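Glutamine cyclotransferase (PDB 6QQL) probably converts N-terminal glutamine of peptides to pyroglutamate as a zinc-dependent glutaminyl cyclase with a globular alpha/beta fold. Local coordinates at residues F67-Q72 and I91-R96; T100-L105 and G157-F162. One frame throughout, in Å; residues are numbered along the deposited sequence.

Contact 1 (F67-Q72 and I91-R96)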
loop_
_atom_site.group_PDB
_atom_site.type_symbol
_atom_site.label_atom_id
_atom_site.label_comp_id
_atom_site.label_asym_id
_atom_site.label_seq_id
_atom_site.Cartn_x
_atom_site.Cartn_y
_atom_site.Cartn_z
ATOM N N PHE A 67 -13.239 -0.024 13.041
ATOM C CA PHE A 67 -13.864 0.712 11.950
ATOM C C PHE A 67 -14.945 -0.103 11.226
ATOM O O PHE A 67 -15.347 0.251 10.109
ATOM C CB PHE A 67 -12.790 1.181 10.965
ATOM C CG PHE A 67 -11.853 2.232 11.524
ATOM C CD1 PHE A 67 -12.272 3.104 12.509
ATOM C CD2 PHE A 67 -10.545 2.349 11.050
ATOM C CE1 PHE A 67 -11.399 4.081 13.011
ATOM C CE2 PHE A 67 -9.672 3.323 11.549
ATOM C CZ PHE A 67 -10.094 4.186 12.520
ATOM N N GLY A 68 -15.434 -1.172 11.851
ATOM C CA GLY A 68 -16.506 -1.983 11.314
ATOM C C GLY A 68 -16.095 -3.050 10.322
ATOM O O GLY A 68 -16.966 -3.809 9.864
ATOM N N ALA A 69 -14.815 -3.124 9.951
ATOM C CA ALA A 69 -14.383 -4.164 9.030
ATOM C C ALA A 69 -14.355 -5.503 9.739
ATOM O O ALA A 69 -14.005 -5.591 10.915
ATOM C CB ALA A 69 -13.010 -3.845 8.447
ATOM N N ALA A 70 -14.741 -6.548 9.017
ATOM C CA ALA A 70 -14.529 -7.921 9.462
ATOM C C ALA A 70 -13.097 -8.280 9.109
ATOM O O ALA A 70 -12.752 -8.377 7.924
ATOM C CB ALA A 70 -15.513 -8.869 8.788
ATOM N N VAL A 71 -12.246 -8.438 10.112
ATOM C CA VAL A 71 -10.816 -8.519 9.863
ATOM C C VAL A 71 -10.345 -9.955 10.002
ATOM O O VAL A 71 -10.524 -10.578 11.056
ATOM C CB VAL A 71 -10.029 -7.593 10.793
ATOM C CG1 VAL A 71 -8.561 -7.706 10.454
ATOM C CG2 VAL A 71 -10.530 -6.176 10.624
ATOM N N GLN A 72 -9.699 -10.452 8.951
ATOM C CA GLN A 72 -9.151 -11.798 8.892
ATOM C C GLN A 72 -7.634 -11.725 8.772
ATOM O O GLN A 72 -7.094 -10.901 8.025
ATOM C CB GLN A 72 -9.727 -12.584 7.695
ATOM C CG GLN A 72 -11.078 -13.213 7.917
ATOM C CD GLN A 72 -11.020 -14.391 8.866
ATOM O OE1 GLN A 72 -9.966 -14.737 9.389
ATOM N NE2 GLN A 72 -12.162 -15.019 9.090
ATOM N N ILE A 91 -2.995 -9.210 6.382
ATOM C CA ILE A 91 -4.164 -8.725 7.108
ATOM C C ILE A 91 -5.249 -8.391 6.087
ATOM O O ILE A 91 -5.054 -7.521 5.228
ATOM C CB ILE A 91 -3.819 -7.512 7.991
ATOM C CG1 ILE A 91 -2.730 -7.911 8.999
ATOM C CG2 ILE A 91 -5.067 -7.014 8.743
ATOM C CD1 ILE A 91 -1.993 -6.768 9.662
ATOM N N ILE A 92 -6.371 -9.106 6.151
ATOM C CA ILE A 92 -7.485 -8.903 5.234
ATOM C C ILE A 92 -8.643 -8.302 6.014
ATOM O O ILE A 92 -9.118 -8.889 6.995
ATOM C CB ILE A 92 -7.910 -10.207 4.541
ATOM C CG1 ILE A 92 -6.752 -10.815 3.746
ATOM C CG2 ILE A 92 -9.063 -9.930 3.594
ATOM C CD1 ILE A 92 -5.991 -11.891 4.465
ATOM N N ALA A 93 -9.127 -7.154 5.555
ATOM C CA ALA A 93 -10.242 -6.460 6.187
ATOM C C ALA A 93 -11.359 -6.311 5.174
ATOM O O ALA A 93 -11.127 -5.819 4.067
ATOM C CB ALA A 93 -9.792 -5.097 6.699
ATOM N N SER A 94 -12.577 -6.679 5.570
ATOM C CA SER A 94 -13.692 -6.825 4.639
ATOM C C SER A 94 -14.891 -6.002 5.077
ATOM O O SER A 94 -15.161 -5.856 6.273
ATOM C CB SER A 94 -14.128 -8.293 4.490
ATOM O OG SER A 94 -13.106 -9.057 3.876
ATOM N N TYR A 95 -15.574 -5.430 4.089
ATOM C CA TYR A 95 -16.872 -4.796 4.255
ATOM C C TYR A 95 -17.838 -5.508 3.326
ATOM O O TYR A 95 -17.502 -5.737 2.163
ATOM C CB TYR A 95 -16.791 -3.299 3.935
ATOM C CG TYR A 95 -15.959 -2.491 4.932
ATOM C CD1 TYR A 95 -16.517 -2.004 6.119
ATOM C CD2 TYR A 95 -14.621 -2.225 4.697
ATOM C CE1 TYR A 95 -15.761 -1.268 7.041
ATOM C CE2 TYR A 95 -13.852 -1.495 5.624
ATOM C CZ TYR A 95 -14.434 -1.025 6.782
ATOM O OH TYR A 95 -13.689 -0.309 7.675
ATOM N N ARG A 96 -19.013 -5.880 3.837
ATOM C CA ARG A 96 -20.006 -6.645 3.084
ATOM C C ARG A 96 -19.437 -7.910 2.434
ATOM O O ARG A 96 -19.576 -8.111 1.220
ATOM C CB ARG A 96 -20.668 -5.767 2.032
ATOM C CG ARG A 96 -21.752 -4.864 2.560
ATOM C CD ARG A 96 -23.104 -5.294 2.034
ATOM N NE ARG A 96 -23.185 -5.150 0.586
ATOM C CZ ARG A 96 -24.222 -5.548 -0.142
ATOM N NH1 ARG A 96 -24.214 -5.372 -1.460
ATOM N NH2 ARG A 96 -25.268 -6.123 0.453
HETATM O O HOH W 1 -12.305 -11.119 5.838
#

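Contact 2 (T100-L105 and G157-F162)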
loop_
_atom_site.group_PDB
_atom_site.type_symbol
_atom_site.label_atom_id
_atom_site.label_comp_id
_atom_site.label_asym_id
_atom_site.label_seq_id
_atom_site.Cartn_x
_atom_site.Cartn_y
_atom_site.Cartn_z
ATOM N N THR A 100 -20.812 -10.110 -4.097
ATOM C CA THR A 100 -20.041 -10.725 -5.171
ATOM C C THR A 100 -19.178 -9.687 -5.879
ATOM O O THR A 100 -18.040 -9.981 -6.268
ATOM C CB THR A 100 -20.957 -11.427 -6.185
ATOM O OG1 THR A 100 -22.144 -10.649 -6.403
ATOM C CG2 THR A 100 -21.326 -12.811 -5.709
ATOM N N GLY A 101 -19.694 -8.473 -6.053
ATOM C CA GLY A 101 -18.889 -7.408 -6.629
ATOM C C GLY A 101 -18.082 -6.759 -5.528
ATOM O O GLY A 101 -18.614 -6.464 -4.450
ATOM N N ARG A 102 -16.771 -6.619 -5.759
ATOM C CA ARG A 102 -15.863 -6.169 -4.711
ATOM C C ARG A 102 -14.820 -5.238 -5.296
ATOM O O ARG A 102 -14.342 -5.446 -6.416
ATOM C CB ARG A 102 -15.140 -7.338 -3.991
ATOM C CG ARG A 102 -16.044 -8.441 -3.425
ATOM C CD ARG A 102 -15.356 -9.303 -2.325
ATOM N NE ARG A 102 -15.317 -8.612 -1.050
ATOM C CZ ARG A 102 -16.401 -8.367 -0.327
ATOM N NH1 ARG A 102 -16.305 -7.724 0.823
ATOM N NH2 ARG A 102 -17.594 -8.740 -0.767
ATOM N N MET A 103 -14.428 -4.242 -4.492
ATOM C CA MET A 103 -13.293 -3.369 -4.773
ATOM C C MET A 103 -12.145 -3.719 -3.839
ATOM O O MET A 103 -12.353 -3.843 -2.627
ATOM C CB MET A 103 -13.653 -1.906 -4.556
ATOM C CG MET A 103 -14.656 -1.379 -5.519
ATOM S SD MET A 103 -13.956 -1.239 -7.152
ATOM C CE MET A 103 -12.276 -0.684 -6.787
ATOM N N LEU A 104 -10.924 -3.786 -4.381
ATOM C CA LEU A 104 -9.731 -4.207 -3.642
ATOM C C LEU A 104 -8.724 -3.067 -3.467
ATOM O O LEU A 104 -8.329 -2.410 -4.438
ATOM C CB LEU A 104 -9.044 -5.388 -4.341
ATOM C CG LEU A 104 -7.689 -5.850 -3.775
ATOM C CD1 LEU A 104 -7.795 -6.258 -2.321
ATOM C CD2 LEU A 104 -7.085 -6.970 -4.603
ATOM N N LEU A 105 -8.293 -2.858 -2.227
ATOM C CA LEU A 105 -7.267 -1.884 -1.872
ATOM C C LEU A 105 -6.095 -2.601 -1.209
ATOM O O LEU A 105 -6.288 -3.502 -0.390
ATOM C CB LEU A 105 -7.818 -0.817 -0.919
ATOM C CG LEU A 105 -9.050 -0.066 -1.415
ATOM C CD1 LEU A 105 -9.458 0.945 -0.378
ATOM C CD2 LEU A 105 -8.831 0.583 -2.774
ATOM N N GLY A 157 -18.819 -4.932 -2.093
ATOM C CA GLY A 157 -17.890 -5.286 -1.049
ATOM C C GLY A 157 -16.561 -4.582 -1.246
ATOM O O GLY A 157 -16.185 -4.174 -2.347
ATOM N N ILE A 158 -15.870 -4.361 -0.143
ATOM C CA ILE A 158 -14.546 -3.763 -0.181
ATOM C C ILE A 158 -13.631 -4.620 0.668
ATOM O O ILE A 158 -13.957 -4.958 1.812
ATOM C CB ILE A 158 -14.542 -2.309 0.317
ATOM C CG1 ILE A 158 -15.478 -1.447 -0.528
ATOM C CG2 ILE A 158 -13.134 -1.756 0.320
ATOM C CD1 ILE A 158 -15.463 -0.006 -0.122
ATOM N N ASP A 159 -12.488 -4.959 0.105
ATOM C CA ASP A 159 -11.411 -5.627 0.808
ATOM C C ASP A 159 -10.230 -4.675 0.828
ATOM O O ASP A 159 -9.844 -4.137 -0.220
ATOM C CB ASP A 159 -11.058 -6.951 0.131
ATOM C CG ASP A 159 -12.242 -7.830 -0.012
ATOM O OD1 ASP A 159 -12.888 -8.045 1.024
ATOM O OD2 ASP A 159 -12.558 -8.247 -1.140
ATOM N N ILE A 160 -9.733 -4.395 2.031
ATOM C CA ILE A 160 -8.479 -3.691 2.224
ATOM C C ILE A 160 -7.508 -4.764 2.654
ATOM O O ILE A 160 -7.811 -5.529 3.573
ATOM C CB ILE A 160 -8.612 -2.573 3.276
ATOM C CG1 ILE A 160 -9.713 -1.585 2.869
ATOM C CG2 ILE A 160 -7.331 -1.807 3.378
ATOM C CD1 ILE A 160 -9.843 -0.326 3.746
ATOM N N VAL A 161 -6.387 -4.885 1.952
ATOM C CA VAL A 161 -5.427 -5.934 2.242
ATOM C C VAL A 161 -4.072 -5.315 2.513
ATOM O O VAL A 161 -3.500 -4.648 1.645
ATOM C CB VAL A 161 -5.326 -6.941 1.104
ATOM C CG1 VAL A 161 -4.291 -8.012 1.473
ATOM C CG2 VAL A 161 -6.697 -7.520 0.830
ATOM N N PHE A 162 -3.554 -5.560 3.712
ATOM C CA PHE A 162 -2.201 -5.178 4.112
ATOM C C PHE A 162 -1.295 -6.400 3.951
ATOM O O PHE A 162 -1.341 -7.332 4.759
ATOM C CB PHE A 162 -2.179 -4.693 5.557
ATOM C CG PHE A 162 -2.945 -3.446 5.796
ATOM C CD1 PHE A 162 -3.146 -2.537 4.772
ATOM C CD2 PHE A 162 -3.478 -3.182 7.050
ATOM C CE1 PHE A 162 -3.847 -1.370 4.993
ATOM C CE2 PHE A 162 -4.197 -2.023 7.284
ATOM C CZ PHE A 162 -4.384 -1.115 6.250
#

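Contact 1 (F67-Q72 and I91-R96)
The ring of Y95 lies beneath the turn that leads into strand 70-79, with the methyl of A69 over one of its faces. A69 CB stands 4.0 Å from the ring centroid and 28° off the ring normal, a CH-pi contact. With CG of Y95 anti to its carbonyl carbon (chi1 -68°), the ring extends back along the turn and brings OH to the carbonyl of F67, which meets the ring at its edge; OH and F67 O are 3.0 Å apart. G68 passes the same ring at a positive phi, which glycine adopts easily.

Beyond the turn the strands run antiparallel, forming the beta hairpin of 70-79 and 85-95 at the edge of the mixed sheet. A70 pairs with S94 and Q72 with I92 in hydrogen-bonded pairs; Q72 N reaches I92 O at 2.6 Å. Between them V71 faces A93 in a non-hydrogen-bonded pair. Its CG1, anti to the backbone N (chi1 -179°), meets I91 CG2 at 4.0 Å, while CG2 rests on A93 CB at 4.1 Å. The branched V71 and the small A93 share this face with helix 51-66, both touching L64.

On the other face, S94 OG hydrogen-bonds to D159 and shares a water with A70 O, the water's bond to A70 being weak. The chemistry is thus divided: V71 and A93 turn their carbons to helix 51-66, whereas the buried S94 hydroxyl, on the face of A70 and I92, is satisfied by an aspartate of the next strand and by water.

Contact 2 (T100-L105 and G157-F162)
One face of the R102 guanidinium lies over the backbone of G157, whose CA sits 3.2 Å above the plane and toward its rim; the carboxylate of D159 comes to the edge. NE gives the main bond of the salt bridge, 2.8 Å to D159 OD2, which lies in the guanidinium plane; NE meets it on its syn side, somewhat out of the carboxylate plane. The two planes are 32° apart, and the bonds to OD1 are weak. The bend of R102 at chi3 (78°) turns the guanidinium above G157. Glycine suits this place because a side chain would project into NH2.

The strands form the parallel pair of a beta-alpha-beta unit in the M28-type alpha/beta sheet, with R102 beside G157 and L104 beside D159. Backbone bonds zigzag between them: M103 N reaches G157 O at 2.8 Å, and V161 N reaches L105 O at 2.7 Å. Because L104 CG is anti to the backbone N (chi1 173°), CD1 is carried over the neighbouring strand to V161 CG2 at 3.6 Å. On the opposite face L105 CD1 touches I160 CG1 at 4.1 Å; both residues also pack on helix 131-149, a place for aliphatic chains.

Both charged groups are buried, yet well supplied with partners. R102 NH2 bonds to the carbonyls of A99 and R96, while D159 OD2 is also hydrogen-bonded to the hydroxyl of Y193. Mutual neutralisation would be expected to keep arginine and aspartate charged inside the fold, and R102 ties the start of strand 102-108 to the preceding loop.

Overall arrangement
From the N terminus, the chain leaves helix 51-66 and enters strand 70-79, then turns back along strand 85-95; contact 1 closes this beta hairpin at its open end. A short loop leads to strand 102-108, and contact 2 brings strand 157-163 alongside it after a right-handed beta-alpha-beta crossover through helix 131-149. The contacts follow in series, neither enclosing the other. In space strand 157-163 lies between strands 85-95 and 102-108, and backbone bonds from A93 and Y95 to I160 and I158 join the hairpin to the parallel part of the mixed sheet.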